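PDB 2JHP: VP4 CORE protein from Bluetongue virus, which caps viral messenger RNA in the core of the virus, as a multifunctional capping enzyme that includes methyltransferase activity dependent on S-adenosylmethionine. Local coordinates for residues G199-L204 with I226-S231; W220-P225 with P233-H238. One frame throughout, in Å; residues are numbered along the deposited sequence.

Interaction 1 of 2, residues G199-L204 with I226-S231; sequences GDLRTL and IAPECS. With SAH (S-adenosyl-L-homocysteine), chain C.
Leu201 leans its branched end against the ring of Pro228, its CG lying 4.3 Å from Pro228 CD, while CD1 runs on to meet Cys230 CB at 4.1 Å. With CG anti to the carbonyl carbon (chi1 -72°), and the chain extended beyond it (chi2 -177°), CD1 is carried past the proline to the cysteine; the leucine also touches Val222 in the strand behind. Pro228 meets the backbone too: its CG comes within 3.4 Å of Asp200 O, a close approach of a ring carbon to the carbonyl oxygen. Farther along, Gly199 O faces Ala227 CA at 3.7 Å.

Gly199 fits through what it lacks. Its phi of 74° is easy for glycine, and a CB here would collide with SAH OXT. Asp200 then turns the chain: its OD1 accepts a 3.3 Å bond from Arg202 N, forming an Asx turn, with the N-H arriving from above the carboxylate plane. The helix beginning there places Thr203, whose OG1 donates to SAH O at 3.0 Å. From the other loop, Ile226 CD1 lies 3.8 Å from SAH O3'.

This is the glycine-containing loop after the first strand of a Rossmann-like methyltransferase domain, set beside the loop after the second. No hydrogen bond joins the two segments, so apolar side chains and CH-to-carbonyl packing hold them together, while the Thr203 hydroxyl is turned to the ligand and the Asp200 carboxylate to the turn.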
# COMPACT_ATOMS: atom_id res chain seq x y z
N GLY A 199 31.92 -16.29 6.20
CA GLY A 199 32.76 -15.56 7.14
C GLY A 199 32.49 -15.92 8.59
O GLY A 199 32.28 -17.09 8.91
N ASP A 200 32.50 -14.91 9.46
CA ASP A 200 32.33 -15.11 10.91
C ASP A 200 30.87 -15.11 11.37
O ASP A 200 30.59 -15.25 12.56
CB ASP A 200 33.14 -14.07 11.69
CG ASP A 200 32.62 -12.64 11.51
OD1 ASP A 200 31.77 -12.39 10.61
OD2 ASP A 200 33.06 -11.77 12.28
N LEU A 201 29.95 -14.93 10.42
CA LEU A 201 28.51 -15.03 10.66
C LEU A 201 27.86 -13.81 11.33
O LEU A 201 26.64 -13.78 11.52
CB LEU A 201 28.13 -16.36 11.37
CG LEU A 201 28.23 -17.67 10.55
CD1 LEU A 201 27.75 -18.85 11.39
CD2 LEU A 201 27.45 -17.62 9.23
N ARG A 202 28.67 -12.80 11.66
CA ARG A 202 28.17 -11.55 12.24
C ARG A 202 27.14 -10.92 11.30
O ARG A 202 26.09 -10.45 11.74
CB ARG A 202 29.32 -10.56 12.53
CG ARG A 202 28.89 -9.31 13.33
CD ARG A 202 29.99 -8.23 13.37
NE ARG A 202 30.47 -7.89 12.03
CZ ARG A 202 29.91 -6.98 11.22
NH1 ARG A 202 28.85 -6.28 11.62
NH2 ARG A 202 30.43 -6.76 10.01
N THR A 203 27.45 -10.95 10.02
CA THR A 203 26.56 -10.50 8.97
C THR A 203 25.22 -11.25 9.01
O THR A 203 24.16 -10.62 9.03
CB THR A 203 27.26 -10.58 7.59
OG1 THR A 203 28.10 -9.43 7.43
CG2 THR A 203 26.27 -10.67 6.42
N LEU A 204 25.27 -12.58 9.08
CA LEU A 204 24.04 -13.38 9.15
C LEU A 204 23.26 -13.09 10.43
O LEU A 204 22.04 -13.07 10.42
CB LEU A 204 24.31 -14.88 9.01
CG LEU A 204 23.09 -15.82 8.92
CD1 LEU A 204 22.19 -15.49 7.73
CD2 LEU A 204 23.51 -17.27 8.86
N ILE A 226 36.55 -21.10 8.43
CA ILE A 226 36.65 -20.35 9.69
C ILE A 226 35.30 -19.98 10.33
O ILE A 226 35.23 -19.12 11.21
CB ILE A 226 37.55 -19.08 9.55
CG1 ILE A 226 36.90 -18.03 8.63
CG2 ILE A 226 38.95 -19.46 9.10
CD1 ILE A 226 37.13 -16.57 9.07
N ALA A 227 34.22 -20.64 9.89
CA ALA A 227 32.89 -20.40 10.46
C ALA A 227 32.79 -20.91 11.89
O ALA A 227 33.12 -22.06 12.16
CB ALA A 227 31.82 -21.02 9.58
N PRO A 228 32.31 -20.06 12.82
CA PRO A 228 32.14 -20.44 14.22
C PRO A 228 30.90 -21.31 14.44
O PRO A 228 30.14 -21.55 13.49
CB PRO A 228 31.98 -19.09 14.92
CG PRO A 228 31.33 -18.24 13.90
CD PRO A 228 31.93 -18.66 12.59
N GLU A 229 30.69 -21.78 15.67
CA GLU A 229 29.47 -22.51 16.03
C GLU A 229 28.25 -21.60 15.90
O GLU A 229 28.34 -20.38 16.10
CB GLU A 229 29.55 -23.06 17.46
CG GLU A 229 30.00 -24.52 17.57
CD GLU A 229 30.18 -24.97 19.01
OE1 GLU A 229 30.99 -25.90 19.25
OE2 GLU A 229 29.53 -24.40 19.90
N CYS A 230 27.11 -22.19 15.55
CA CYS A 230 25.85 -21.46 15.53
C CYS A 230 24.71 -22.30 16.12
O CYS A 230 24.21 -23.24 15.49
CB CYS A 230 25.51 -20.97 14.12
SG CYS A 230 24.15 -19.78 14.09
N SER A 231 24.31 -21.92 17.33
CA SER A 231 23.28 -22.62 18.09
C SER A 231 21.88 -22.46 17.50
O SER A 231 20.93 -23.08 17.98
CB SER A 231 23.29 -22.13 19.54
OG SER A 231 22.87 -20.78 19.60
N SAH C . 30.46 -13.21 3.93
CA SAH C . 31.49 -12.70 4.89
CB SAH C . 32.63 -11.96 4.18
CG SAH C . 33.42 -12.84 3.22
SD SAH C . 35.09 -13.15 3.83
C SAH C . 30.84 -11.81 5.95
O SAH C . 29.78 -11.23 5.73
OXT SAH C . 31.36 -11.68 7.06
C5' SAH C . 35.46 -14.39 2.58
C4' SAH C . 35.52 -15.76 3.23
O4' SAH C . 35.53 -16.77 2.26
C3' SAH C . 36.76 -15.98 4.08
O3' SAH C . 36.37 -15.91 5.42
C2' SAH C . 37.26 -17.36 3.70
O2' SAH C . 37.39 -18.18 4.84
C1' SAH C . 36.14 -17.90 2.84
N9 SAH C . 36.53 -18.83 1.76
C8 SAH C . 37.62 -18.79 0.94
N7 SAH C . 37.54 -19.82 0.08
C5 SAH C . 36.40 -20.51 0.32
C6 SAH C . 35.82 -21.63 -0.26
N6 SAH C . 36.43 -22.24 -1.28
N1 SAH C . 34.62 -22.11 0.22
C2 SAH C . 33.99 -21.48 1.27
N3 SAH C . 34.57 -20.36 1.84
C4 SAH C . 35.75 -19.89 1.37

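Interaction 2 of 2, residues W220-P225 with P233-H238; sequences WHVYDP and PNVIVH. With SAH (S-adenosyl-L-homocysteine), chain C.
His238 O is approached by two groups of the neighbouring strand: Asp224 N gives it a nearly straight hydrogen bond of 2.7 Å (168° at the hydrogen), and Tyr223 CA adds a CH contact at 3.3 Å. The same parallel pattern repeats back to Trp220, whose N-H is held by Asn234 O, and joins edge strand 235-238 to strand 219-223.

On one face, His238 lies alongside Tyr223, pointing the same way, in an offset stack with centroids 4.6 Å apart and planes at 24°, its CD2 over the phenol ring toward the rim. Its NE2 also reaches His221 ND1, a 3.0 Å hydrogen bond made edge to edge. Imidazole suits both tasks, flat enough to stack and polar at its rim. Tyr223 OH bonds His194. On the other face, Val222 CG2 touches Val237 CG2 at 3.6 Å; Val222 and Val235 pack under Leu204, Val237 under Ala227 and Cys230.

Asp224 CG lies anti to the backbone N (chi1 -160°), carrying the carboxylate away from strand 235-238 to the ribose: OD1 accepts from SAH O2' at 2.7 Å, OD2 from O3' at 3.1 Å, as in many Rossmann-like methyltransferases. Ile226 N and Gly199 N also donate to OD1 and OD2, so four bonds fix the ribose-binding carboxylate, while Asp224 N ties it to the sheet edge.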
# COMPACT_ATOMS: atom_id res chain seq x y z
N TRP A 220 19.40 -22.23 6.49
CA TRP A 220 20.69 -21.66 6.13
C TRP A 220 21.82 -22.68 6.18
O TRP A 220 22.24 -23.08 7.26
CB TRP A 220 21.02 -20.53 7.11
CG TRP A 220 20.06 -19.41 7.09
CD1 TRP A 220 18.97 -19.23 7.90
CD2 TRP A 220 20.11 -18.27 6.23
NE1 TRP A 220 18.33 -18.06 7.58
CE2 TRP A 220 19.01 -17.45 6.56
CE3 TRP A 220 20.97 -17.88 5.20
CZ2 TRP A 220 18.75 -16.25 5.89
CZ3 TRP A 220 20.71 -16.67 4.54
CH2 TRP A 220 19.61 -15.87 4.90
N HIS A 221 22.30 -23.11 5.02
CA HIS A 221 23.51 -23.92 4.95
C HIS A 221 24.67 -22.98 4.71
O HIS A 221 24.78 -22.38 3.65
CB HIS A 221 23.41 -24.95 3.82
CG HIS A 221 22.60 -26.16 4.16
ND1 HIS A 221 23.06 -27.14 5.01
CD2 HIS A 221 21.37 -26.55 3.75
CE1 HIS A 221 22.14 -28.09 5.11
NE2 HIS A 221 21.11 -27.76 4.36
N VAL A 222 25.54 -22.85 5.71
CA VAL A 222 26.61 -21.86 5.64
C VAL A 222 27.99 -22.53 5.58
O VAL A 222 28.30 -23.40 6.40
CB VAL A 222 26.54 -20.81 6.79
CG1 VAL A 222 25.21 -20.05 6.75
CG2 VAL A 222 26.73 -21.46 8.15
N TYR A 223 28.80 -22.14 4.60
CA TYR A 223 30.06 -22.82 4.31
C TYR A 223 31.26 -21.88 4.47
O TYR A 223 31.31 -20.82 3.83
CB TYR A 223 30.07 -23.36 2.89
CG TYR A 223 28.89 -24.22 2.47
CD1 TYR A 223 27.66 -23.64 2.16
CD2 TYR A 223 29.02 -25.60 2.33
CE1 TYR A 223 26.58 -24.41 1.75
CE2 TYR A 223 27.95 -26.39 1.92
CZ TYR A 223 26.73 -25.79 1.63
OH TYR A 223 25.67 -26.56 1.22
N ASP A 224 32.20 -22.28 5.32
CA ASP A 224 33.47 -21.55 5.50
C ASP A 224 34.36 -22.28 6.50
O ASP A 224 33.95 -22.56 7.62
CB ASP A 224 33.24 -20.11 5.99
CG ASP A 224 34.42 -19.22 5.74
OD1 ASP A 224 35.54 -19.53 6.20
OD2 ASP A 224 34.23 -18.18 5.08
N PRO A 225 35.60 -22.59 6.09
CA PRO A 225 36.65 -23.11 6.99
C PRO A 225 36.77 -22.42 8.37
O PRO A 225 37.07 -23.09 9.36
CB PRO A 225 37.93 -22.91 6.18
CG PRO A 225 37.50 -23.10 4.79
CD PRO A 225 36.09 -22.49 4.70
N PRO A 233 18.98 -23.36 15.26
CA PRO A 233 18.56 -24.64 14.68
C PRO A 233 18.42 -24.64 13.16
O PRO A 233 18.64 -25.68 12.54
CB PRO A 233 17.21 -24.91 15.35
CG PRO A 233 16.75 -23.59 15.84
CD PRO A 233 17.98 -22.84 16.21
N ASN A 234 18.07 -23.50 12.57
CA ASN A 234 17.98 -23.40 11.11
C ASN A 234 19.28 -22.94 10.43
O ASN A 234 19.30 -22.66 9.22
CB ASN A 234 16.79 -22.52 10.68
CG ASN A 234 16.94 -21.07 11.14
OD1 ASN A 234 17.52 -20.79 12.19
ND2 ASN A 234 16.41 -20.15 10.36
N VAL A 235 20.37 -22.86 11.21
CA VAL A 235 21.70 -22.62 10.64
C VAL A 235 22.58 -23.86 10.75
O VAL A 235 23.04 -24.23 11.84
CB VAL A 235 22.44 -21.39 11.23
CG1 VAL A 235 23.74 -21.16 10.50
CG2 VAL A 235 21.56 -20.13 11.12
N ILE A 236 22.79 -24.50 9.61
CA ILE A 236 23.62 -25.68 9.50
C ILE A 236 25.00 -25.24 8.99
O ILE A 236 25.13 -24.71 7.88
CB ILE A 236 22.94 -26.75 8.62
CG1 ILE A 236 21.69 -27.28 9.33
CG2 ILE A 236 23.89 -27.90 8.31
CD1 ILE A 236 20.71 -27.98 8.42
N VAL A 237 26.01 -25.45 9.83
CA VAL A 237 27.33 -24.86 9.63
C VAL A 237 28.32 -25.87 9.05
O VAL A 237 28.49 -26.97 9.57
CB VAL A 237 27.85 -24.23 10.95
CG1 VAL A 237 29.29 -23.73 10.82
CG2 VAL A 237 26.92 -23.11 11.39
N HIS A 238 28.97 -25.46 7.96
CA HIS A 238 29.96 -26.29 7.29
C HIS A 238 31.31 -25.58 7.28
O HIS A 238 31.42 -24.45 6.79
CB HIS A 238 29.52 -26.62 5.86
CG HIS A 238 28.13 -27.18 5.77
ND1 HIS A 238 27.82 -28.48 6.11
CD2 HIS A 238 26.97 -26.61 5.38
CE1 HIS A 238 26.53 -28.68 5.94
NE2 HIS A 238 25.99 -27.56 5.49
N SAH C . 30.46 -13.21 3.93
CA SAH C . 31.49 -12.70 4.89
CB SAH C . 32.63 -11.96 4.18
CG SAH C . 33.42 -12.84 3.22
SD SAH C . 35.09 -13.15 3.83
C SAH C . 30.84 -11.81 5.95
O SAH C . 29.78 -11.23 5.73
OXT SAH C . 31.36 -11.68 7.06
C5' SAH C . 35.46 -14.39 2.58
C4' SAH C . 35.52 -15.76 3.23
O4' SAH C . 35.53 -16.77 2.26
C3' SAH C . 36.76 -15.98 4.08
O3' SAH C . 36.37 -15.91 5.42
C2' SAH C . 37.26 -17.36 3.70
O2' SAH C . 37.39 -18.18 4.84
C1' SAH C . 36.14 -17.90 2.84
N9 SAH C . 36.53 -18.83 1.76
C8 SAH C . 37.62 -18.79 0.94
N7 SAH C . 37.54 -19.82 0.08
C5 SAH C . 36.40 -20.51 0.32
C6 SAH C . 35.82 -21.63 -0.26
N6 SAH C . 36.43 -22.24 -1.28
N1 SAH C . 34.62 -22.11 0.22
C2 SAH C . 33.99 -21.48 1.27
N3 SAH C . 34.57 -20.36 1.84
C4 SAH C . 35.75 -19.89 1.37

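Interaction 2 is a buried strand pair at the edge of the mixed sheet, built on regular backbone hydrogen bonds; interaction 1 sits at the C-terminal ends of the strands, partly exposed, and joins two loops by apolar and carbon-to-carbonyl packing, with no hydrogen bond across. Segment 226-231 follows directly on 220-225 and leads to strand 235-238. A probable hydrogen bond from Gly199 N to Asp224 OD2 (3.2 Å) links them directly, and Leu204 and Cys230 pack down on Trp220 and Val235. Both touch the same S-adenosylhomocysteine: 199-204 chiefly at its amino-acid end, 220-225 at the ribose and adenine. The hydrogen-bonded sheet edge and the packed loops thus make one pocket.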